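Local coordinates for ethylbenzene dehydrogenase alpha-subunit (Aromatoleum aromaticum, PDB 2IVF), which belongs to the molybdopterin oxidoreductase family and holds a molybdenum atom, an iron/sulfur cluster and two pterin dinucleotide ligands, at residues P835-D840 and L935-P940; K563-P568 and N896-C901; M488-V493 and D504-M509. All blocks are in the same frame, centred on the assembly; numbering follows the deposited sequence.

Contact 1: residues P835-D840 and L935-P940; sequences PMVGGD and LLIGMP
Val837 meets both Ile937 and Met939 from the second position of a type II beta turn, Met836 to Gly839, in the loop that leads into strand 843-846 of the dinucleotide-binding domain, a member of the double-psi beta-barrel clan. The contact between the two loops is apolar and buried. One methyl does most of the work: with CG1 anti to the backbone N (chi1 -175°), Val837 sets CG1 3.7 Å from Ile937 CB and 3.8 Å from Met939 CG. Its other branch, CG2, reaches the same Met939 CG at 4.0 Å, so both methyls bear on one methylene while the side chains slide past each other in opposite directions.

Backbone bonds inside each loop set its shape. Gly839 N donates to Met836 O at 3.1 Å across the turn, with Gly838 in the positive-phi third position usual for type II. Across from Val837, Ile937 is the centre of a classic gamma turn (phi 70°, psi -54°), and its N and O are held by Ser616 OG and Trp560 NE1. Leu936 leaves the backbone pointing away from Val837, and its side chain touches MD1. Leu936 O, 4.2 Å from Val837 CG1, accepts the gamma-turn bond from Gly938 N at 2.7 Å.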
loop_
_atom_site.group_PDB
_atom_site.type_symbol
_atom_site.label_atom_id
_atom_site.label_comp_id
_atom_site.label_asym_id
_atom_site.label_seq_id
_atom_site.Cartn_x
_atom_site.Cartn_y
_atom_site.Cartn_z
ATOM N N PRO A 835 -10.645 25.917 -9.354
ATOM C CA PRO A 835 -10.085 26.807 -10.357
ATOM C C PRO A 835 -9.486 26.021 -11.531
ATOM O O PRO A 835 -9.113 24.871 -11.364
ATOM C CB PRO A 835 -9.006 27.520 -9.579
ATOM C CG PRO A 835 -9.547 27.598 -8.226
ATOM C CD PRO A 835 -10.096 26.220 -8.021
ATOM N N MET A 836 -9.466 26.620 -12.706
ATOM C CA MET A 836 -8.957 25.970 -13.916
ATOM C C MET A 836 -7.430 26.018 -13.934
ATOM O O MET A 836 -6.798 26.554 -14.828
ATOM C CB MET A 836 -9.585 26.611 -15.174
ATOM C CG MET A 836 -11.058 26.126 -15.355
ATOM S SD MET A 836 -11.845 26.827 -16.806
ATOM C CE MET A 836 -11.280 25.614 -18.010
ATOM N N VAL A 837 -6.842 25.440 -12.891
ATOM C CA VAL A 837 -5.397 25.319 -12.782
ATOM C C VAL A 837 -4.887 24.438 -13.928
ATOM O O VAL A 837 -5.343 23.303 -14.082
ATOM C CB VAL A 837 -4.980 24.659 -11.463
ATOM C CG1 VAL A 837 -3.445 24.662 -11.314
ATOM C CG2 VAL A 837 -5.716 25.301 -10.220
ATOM N N GLY A 838 -3.914 24.955 -14.686
ATOM C CA GLY A 838 -3.367 24.266 -15.834
ATOM C C GLY A 838 -3.965 24.711 -17.156
ATOM O O GLY A 838 -3.447 24.361 -18.207
ATOM N N GLY A 839 -5.069 25.434 -17.116
ATOM C CA GLY A 839 -5.691 25.959 -18.349
ATOM C C GLY A 839 -6.964 25.194 -18.611
ATOM O O GLY A 839 -7.408 24.397 -17.794
ATOM N N ASP A 840 -7.560 25.440 -19.760
ATOM C CA ASP A 840 -8.828 24.874 -20.078
ATOM C C ASP A 840 -8.618 23.543 -20.769
ATOM O O ASP A 840 -8.533 23.460 -22.006
ATOM C CB ASP A 840 -9.599 25.827 -20.988
ATOM C CG ASP A 840 -11.009 25.333 -21.242
ATOM O OD1 ASP A 840 -11.399 24.336 -20.600
ATOM O OD2 ASP A 840 -11.689 25.907 -22.089
ATOM N N LEU A 935 2.976 18.814 -13.525
ATOM C CA LEU A 935 1.927 19.713 -14.078
ATOM C C LEU A 935 0.912 20.241 -13.050
ATOM O O LEU A 935 -0.087 20.856 -13.428
ATOM C CB LEU A 935 1.220 19.060 -15.275
ATOM C CG LEU A 935 0.802 17.594 -15.166
ATOM C CD1 LEU A 935 -0.371 17.523 -14.209
ATOM C CD2 LEU A 935 0.455 17.075 -16.511
ATOM N N LEU A 936 1.219 20.058 -11.764
ATOM C CA LEU A 936 0.212 20.222 -10.697
ATOM C C LEU A 936 0.184 21.581 -10.039
ATOM O O LEU A 936 -0.822 21.920 -9.441
ATOM C CB LEU A 936 0.300 19.106 -9.668
ATOM C CG LEU A 936 -0.009 17.671 -10.155
ATOM C CD1 LEU A 936 0.168 16.707 -8.946
ATOM C CD2 LEU A 936 -1.455 17.454 -10.811
ATOM N N ILE A 937 1.250 22.359 -10.250
ATOM C CA ILE A 937 1.342 23.802 -9.991
ATOM C C ILE A 937 1.348 24.198 -8.550
ATOM O O ILE A 937 2.191 24.990 -8.164
ATOM C CB ILE A 937 0.240 24.619 -10.721
ATOM C CG1 ILE A 937 0.228 24.336 -12.235
ATOM C CG2 ILE A 937 0.415 26.106 -10.446
ATOM C CD1 ILE A 937 1.540 24.215 -12.807
ATOM N N GLY A 938 0.346 23.754 -7.802
ATOM C CA GLY A 938 0.273 23.953 -6.368
ATOM C C GLY A 938 -0.258 25.309 -5.979
ATOM O O GLY A 938 0.219 25.908 -5.025
ATOM N N MET A 939 -1.233 25.804 -6.714
ATOM C CA MET A 939 -1.770 27.136 -6.465
ATOM C C MET A 939 -2.238 27.221 -5.014
ATOM O O MET A 939 -3.132 26.489 -4.636
ATOM C CB MET A 939 -2.966 27.405 -7.391
ATOM C CG MET A 939 -2.663 27.419 -8.870
ATOM S SD MET A 939 -1.550 28.776 -9.352
ATOM C CE MET A 939 -2.612 30.223 -9.216
ATOM N N PRO A 940 -1.606 28.071 -4.178
ATOM C CA PRO A 940 -2.084 28.179 -2.818
ATOM C C PRO A 940 -3.308 29.055 -2.744
ATOM O O PRO A 940 -3.395 30.047 -3.465
ATOM C CB PRO A 940 -0.914 28.842 -2.079
ATOM C CG PRO A 940 0.210 28.872 -3.013
ATOM C CD PRO A 940 -0.397 28.876 -4.377
#

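Contact 2: residues K563-P568 and N896-C901; sequences KAWTDP and NDFADC
Trp565 brings the far end of its indole against Phe898 and Asp897, at the turn of the beta hairpin formed by strands 891-895 and 900-908. This is a small meeting of loops with two unlike sides. On the packed side, the six-membered ring of the buried Trp565 does the touching: CH2 lies 4.2 Å from Phe898 CB, the two side chains crossing at about a right angle and the approach being oblique to both rings. Phe898 has CG anti to its backbone N, and this torsion (chi1 -178°) lays the phenyl so that its CD1 also comes 4.3 Å from Trp565 CH2. Asp897 CB comes instead to the indole edge, near its plane, 4.4 Å from CZ2.

The other side is looser and wet. A water bridges the indole N-H and the exposed carboxylate, accepting from Trp565 NE1 at 2.7 Å and donating to Asp897 OD2 at 2.6 Å. Behind both sides, the hairpin end is shaped by an Asx turn: Phe898 N donates to Asn896 OD1 (3.0 Å, N-H...O angle 156°) from above the carbonyl plane, and Ala899 N adds a weak bond to the same oxygen. Asn896 N bonds to Ala899 O, closing the hairpin. Around this core, Phe898 rests on Lys619 and Met620 of helix 617-625, while Trp565 arrives from the loop between helices 557-560 and 574-583.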
loop_
_atom_site.group_PDB
_atom_site.type_symbol
_atom_site.label_atom_id
_atom_site.label_comp_id
_atom_site.label_asym_id
_atom_site.label_seq_id
_atom_site.Cartn_x
_atom_site.Cartn_y
_atom_site.Cartn_z
ATOM N N LYS A 563 -3.547 34.620 -12.851
ATOM C CA LYS A 563 -4.967 34.803 -12.550
ATOM C C LYS A 563 -5.849 33.787 -13.271
ATOM O O LYS A 563 -6.938 33.485 -12.809
ATOM C CB LYS A 563 -5.403 36.221 -12.909
ATOM C CG LYS A 563 -4.800 37.248 -11.979
ATOM C CD LYS A 563 -5.126 38.676 -12.376
ATOM C CE LYS A 563 -4.102 39.605 -11.727
ATOM N NZ LYS A 563 -4.545 41.021 -11.644
ATOM N N ALA A 564 -5.367 33.237 -14.383
ATOM C CA ALA A 564 -6.113 32.206 -15.118
ATOM C C ALA A 564 -6.300 30.957 -14.276
ATOM O O ALA A 564 -7.294 30.218 -14.458
ATOM C CB ALA A 564 -5.396 31.861 -16.461
ATOM N N TRP A 565 -5.383 30.728 -13.337
ATOM C CA TRP A 565 -5.397 29.534 -12.506
ATOM C C TRP A 565 -5.871 29.819 -11.091
ATOM O O TRP A 565 -5.709 29.013 -10.250
ATOM C CB TRP A 565 -3.996 28.920 -12.425
ATOM C CG TRP A 565 -3.414 28.570 -13.758
ATOM C CD1 TRP A 565 -4.093 28.415 -14.944
ATOM C CD2 TRP A 565 -2.052 28.294 -14.036
ATOM N NE1 TRP A 565 -3.220 28.062 -15.942
ATOM C CE2 TRP A 565 -1.957 27.983 -15.409
ATOM C CE3 TRP A 565 -0.878 28.306 -13.262
ATOM C CZ2 TRP A 565 -0.730 27.719 -16.024
ATOM C CZ3 TRP A 565 0.326 28.024 -13.870
ATOM C CH2 TRP A 565 0.386 27.711 -15.236
ATOM N N THR A 566 -6.436 31.000 -10.869
ATOM C CA THR A 566 -6.888 31.468 -9.565
ATOM C C THR A 566 -8.410 31.398 -9.528
ATOM O O THR A 566 -9.076 31.512 -10.546
ATOM C CB THR A 566 -6.447 32.980 -9.383
ATOM O OG1 THR A 566 -5.016 33.086 -9.482
ATOM C CG2 THR A 566 -6.873 33.556 -8.033
ATOM N N ASP A 567 -8.984 31.220 -8.352
ATOM C CA ASP A 567 -10.455 31.321 -8.176
ATOM C C ASP A 567 -10.929 32.671 -8.738
ATOM O O ASP A 567 -10.483 33.717 -8.262
ATOM C CB ASP A 567 -10.745 31.195 -6.667
ATOM C CG ASP A 567 -12.173 31.530 -6.275
ATOM O OD1 ASP A 567 -13.066 31.462 -7.139
ATOM O OD2 ASP A 567 -12.388 31.824 -5.052
ATOM N N PRO A 568 -11.819 32.660 -9.748
ATOM C CA PRO A 568 -12.283 33.898 -10.369
ATOM C C PRO A 568 -13.120 34.814 -9.492
ATOM O O PRO A 568 -13.365 35.949 -9.881
ATOM C CB PRO A 568 -13.128 33.439 -11.557
ATOM C CG PRO A 568 -13.284 31.981 -11.446
ATOM C CD PRO A 568 -12.432 31.459 -10.358
ATOM N N ASN A 896 -0.854 19.923 -19.758
ATOM C CA ASN A 896 -1.677 21.093 -19.661
ATOM C C ASN A 896 -0.855 22.276 -20.092
ATOM O O ASN A 896 0.149 22.090 -20.791
ATOM C CB ASN A 896 -2.281 21.240 -18.269
ATOM C CG ASN A 896 -1.249 21.339 -17.134
ATOM O OD1 ASN A 896 -0.089 21.657 -17.331
ATOM N ND2 ASN A 896 -1.700 21.067 -15.929
ATOM N N ASP A 897 -1.275 23.476 -19.737
ATOM C CA ASP A 897 -0.564 24.653 -20.192
ATOM C C ASP A 897 0.834 24.797 -19.609
ATOM O O ASP A 897 1.633 25.580 -20.116
ATOM C CB ASP A 897 -1.411 25.916 -19.961
ATOM C CG ASP A 897 -2.587 26.006 -20.911
ATOM O OD1 ASP A 897 -2.722 25.097 -21.791
ATOM O OD2 ASP A 897 -3.416 26.943 -20.745
ATOM N N PHE A 898 1.158 24.021 -18.593
ATOM C CA PHE A 898 2.427 24.152 -17.909
ATOM C C PHE A 898 3.455 23.101 -18.282
ATOM O O PHE A 898 4.601 23.442 -18.488
ATOM C CB PHE A 898 2.219 24.149 -16.405
ATOM C CG PHE A 898 3.471 24.333 -15.652
ATOM C CD1 PHE A 898 4.079 25.568 -15.572
ATOM C CD2 PHE A 898 4.074 23.249 -15.027
ATOM C CE1 PHE A 898 5.275 25.736 -14.865
ATOM C CE2 PHE A 898 5.277 23.405 -14.316
ATOM C CZ PHE A 898 5.878 24.645 -14.238
ATOM N N ALA A 899 3.055 21.835 -18.369
ATOM C CA ALA A 899 4.024 20.773 -18.613
ATOM C C ALA A 899 3.320 19.507 -19.047
ATOM O O ALA A 899 2.130 19.513 -19.292
ATOM C CB ALA A 899 4.864 20.516 -17.339
ATOM N N ASP A 900 4.086 18.441 -19.189
ATOM C CA ASP A 900 3.539 17.173 -19.645
ATOM C C ASP A 900 4.308 16.020 -19.075
ATOM O O ASP A 900 5.438 16.184 -18.619
ATOM C CB ASP A 900 3.574 17.073 -21.166
ATOM C CG ASP A 900 5.007 16.986 -21.731
ATOM O OD1 ASP A 900 5.813 17.914 -21.488
ATOM O OD2 ASP A 900 5.324 15.989 -22.420
ATOM N N CYS A 901 3.707 14.838 -19.152
ATOM C CA CYS A 901 4.385 13.637 -18.728
ATOM C C CYS A 901 3.809 12.470 -19.493
ATOM O O CYS A 901 2.808 12.629 -20.184
ATOM C CB CYS A 901 4.209 13.445 -17.260
ATOM S SG CYS A 901 2.504 13.099 -16.761
HETATM O O HOH W 1 -3.604 28.448 -18.581
#

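Contact 3: residues M488-V493 and D504-M509; sequences MVYLGV and DELHQM
A helix-loop-helix corner in the molybdopterin oxidoreductase region joins the last turns of helix 486-493 to the first turns of helix 504-520, and Tyr490, Val493, Leu506 and His507 carry the contact. The segment axes make an angle of 114° and come no closer than 11.9 Å, so side chains span the gap. Leu506 supplies the apolar centre. Its CD1 meets two residues one helical turn apart, Tyr490 at CD1 (3.6 Å) and Val493 at CG2 (3.8 Å), while Leu506 CD2 lies against that same valine methyl. The leucine and the tyrosine slide past each other in opposite directions, and the methyl approaches the ring obliquely.

Farther out, the Tyr490 and His507 side chains cross at about a right angle and their rings meet rim to rim. Tyr490 has CG anti to the carbonyl carbon (chi1 -72°), which carries the phenol to the second helix, its OH 3.0 Å from His507 CE1 and in the plane of the imidazole, at its edge. The ring centroids are 5.9 Å apart with planes at 67°. The polar partner of the phenol is Thr775, whose OG1 is hydrogen-bonded to Tyr490 OH and helps fix the position of the ring. Beyond the corner, Tyr490 packs on Ile746 of helix 736-749, Val493 on Phe204 and Tyr208 of helix 197-210, and Met509 on helix 526-540.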
loop_
_atom_site.group_PDB
_atom_site.type_symbol
_atom_site.label_atom_id
_atom_site.label_comp_id
_atom_site.label_asym_id
_atom_site.label_seq_id
_atom_site.Cartn_x
_atom_site.Cartn_y
_atom_site.Cartn_z
ATOM N N MET A 488 9.413 13.838 19.934
ATOM C CA MET A 488 10.205 14.504 18.916
ATOM C C MET A 488 10.479 15.952 19.252
ATOM O O MET A 488 11.644 16.410 19.146
ATOM C CB MET A 488 9.498 14.407 17.579
ATOM C CG MET A 488 9.562 13.047 17.033
ATOM S SD MET A 488 8.665 12.951 15.497
ATOM C CE MET A 488 7.028 12.473 16.041
ATOM N N VAL A 489 9.465 16.708 19.680
ATOM C CA VAL A 489 9.736 18.149 19.854
ATOM C C VAL A 489 10.584 18.452 21.072
ATOM O O VAL A 489 11.395 19.342 21.001
ATOM C CB VAL A 489 8.487 19.055 19.776
ATOM C CG1 VAL A 489 7.604 18.654 18.573
ATOM C CG2 VAL A 489 7.720 18.990 21.051
ATOM N N TYR A 490 10.451 17.736 22.182
ATOM C CA TYR A 490 11.379 17.967 23.320
ATOM C C TYR A 490 12.802 17.503 23.005
ATOM O O TYR A 490 13.799 18.172 23.368
ATOM C CB TYR A 490 10.900 17.298 24.609
ATOM C CG TYR A 490 9.713 17.962 25.246
ATOM C CD1 TYR A 490 9.881 18.995 26.155
ATOM C CD2 TYR A 490 8.429 17.547 24.962
ATOM C CE1 TYR A 490 8.782 19.606 26.746
ATOM C CE2 TYR A 490 7.341 18.154 25.518
ATOM C CZ TYR A 490 7.509 19.160 26.413
ATOM O OH TYR A 490 6.426 19.781 26.989
ATOM N N LEU A 491 12.918 16.366 22.336
ATOM C CA LEU A 491 14.222 15.923 21.867
ATOM C C LEU A 491 14.840 16.994 20.972
ATOM O O LEU A 491 16.036 17.233 21.019
ATOM C CB LEU A 491 14.106 14.612 21.124
ATOM C CG LEU A 491 15.414 14.018 20.642
ATOM C CD1 LEU A 491 16.290 13.684 21.811
ATOM C CD2 LEU A 491 15.128 12.765 19.796
ATOM N N GLY A 492 14.005 17.651 20.192
ATOM C CA GLY A 492 14.452 18.653 19.282
ATOM C C GLY A 492 14.945 19.933 19.905
ATOM O O GLY A 492 15.802 20.594 19.318
ATOM N N VAL A 493 14.432 20.294 21.087
ATOM C CA VAL A 493 14.765 21.614 21.671
ATOM C C VAL A 493 15.437 21.615 23.009
ATOM O O VAL A 493 16.061 22.614 23.359
ATOM C CB VAL A 493 13.543 22.553 21.753
ATOM C CG1 VAL A 493 12.965 22.762 20.321
ATOM C CG2 VAL A 493 12.478 22.012 22.699
ATOM N N ASP A 504 12.088 22.072 32.177
ATOM C CA ASP A 504 11.716 23.145 33.108
ATOM C C ASP A 504 11.472 24.501 32.470
ATOM O O ASP A 504 10.450 25.139 32.753
ATOM C CB ASP A 504 12.766 23.286 34.190
ATOM C CG ASP A 504 12.743 22.141 35.153
ATOM O OD1 ASP A 504 11.898 21.233 34.991
ATOM O OD2 ASP A 504 13.569 22.153 36.072
ATOM N N GLU A 505 12.411 24.949 31.639
ATOM C CA GLU A 505 12.282 26.239 30.966
ATOM C C GLU A 505 11.047 26.282 30.063
ATOM O O GLU A 505 10.329 27.281 30.013
ATOM C CB GLU A 505 13.522 26.541 30.117
ATOM C CG GLU A 505 14.714 26.990 30.915
ATOM C CD GLU A 505 15.603 27.947 30.138
ATOM O OE1 GLU A 505 15.972 27.616 28.982
ATOM O OE2 GLU A 505 15.915 29.035 30.685
ATOM N N LEU A 506 10.826 25.202 29.327
ATOM C CA LEU A 506 9.691 25.131 28.426
ATOM C C LEU A 506 8.405 25.142 29.227
ATOM O O LEU A 506 7.445 25.806 28.850
ATOM C CB LEU A 506 9.745 23.860 27.589
ATOM C CG LEU A 506 10.725 23.801 26.424
ATOM C CD1 LEU A 506 11.224 22.346 26.250
ATOM C CD2 LEU A 506 10.047 24.312 25.144
ATOM N N HIS A 507 8.391 24.395 30.329
ATOM C CA HIS A 507 7.203 24.278 31.152
ATOM C C HIS A 507 6.910 25.603 31.877
ATOM O O HIS A 507 5.754 25.961 32.023
ATOM C CB HIS A 507 7.297 23.066 32.114
ATOM C CG HIS A 507 6.851 21.757 31.503
ATOM N ND1 HIS A 507 6.942 21.479 30.153
ATOM C CD2 HIS A 507 6.308 20.646 32.071
ATOM C CE1 HIS A 507 6.490 20.256 29.918
ATOM N NE2 HIS A 507 6.085 19.733 31.061
ATOM N N GLN A 508 7.942 26.355 32.273
ATOM C CA GLN A 508 7.725 27.692 32.851
ATOM C C GLN A 508 7.366 28.773 31.814
ATOM O O GLN A 508 6.614 29.689 32.109
ATOM C CB GLN A 508 8.927 28.136 33.699
ATOM C CG GLN A 508 10.214 28.368 32.932
ATOM C CD GLN A 508 11.390 28.700 33.847
ATOM O OE1 GLN A 508 11.199 29.147 34.976
ATOM N NE2 GLN A 508 12.608 28.482 33.359
ATOM N N MET A 509 7.899 28.651 30.603
ATOM C CA MET A 509 7.524 29.504 29.472
ATOM C C MET A 509 6.038 29.287 29.120
ATOM O O MET A 509 5.287 30.237 28.893
ATOM C CB MET A 509 8.442 29.170 28.278
ATOM C CG MET A 509 8.279 29.993 26.987
ATOM S SD MET A 509 9.318 29.341 25.623
ATOM C CE MET A 509 8.953 30.513 24.308
#

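Overall arrangement
Contacts 1 and 2 form one continuous cluster, their centres 4 Å apart and their segments alternating along the chain. Gly838 O probably accepts a hydrogen bond from Asp897 N at 2.8 Å, and Leu935 O one from Asn896 ND2 at 3.0 Å; Met939 also rests on Trp565 and Ile937 on Phe898. The cluster reaches the bound MD1 through Leu936, whose side chain is about 3 Å from it, while that of Phe898 is about 13 Å away. Contact 3 closes earlier in the chain and lies on the opposite side of its centre, about 40 Å from contact 1 and 44 Å from contact 2, centre to centre.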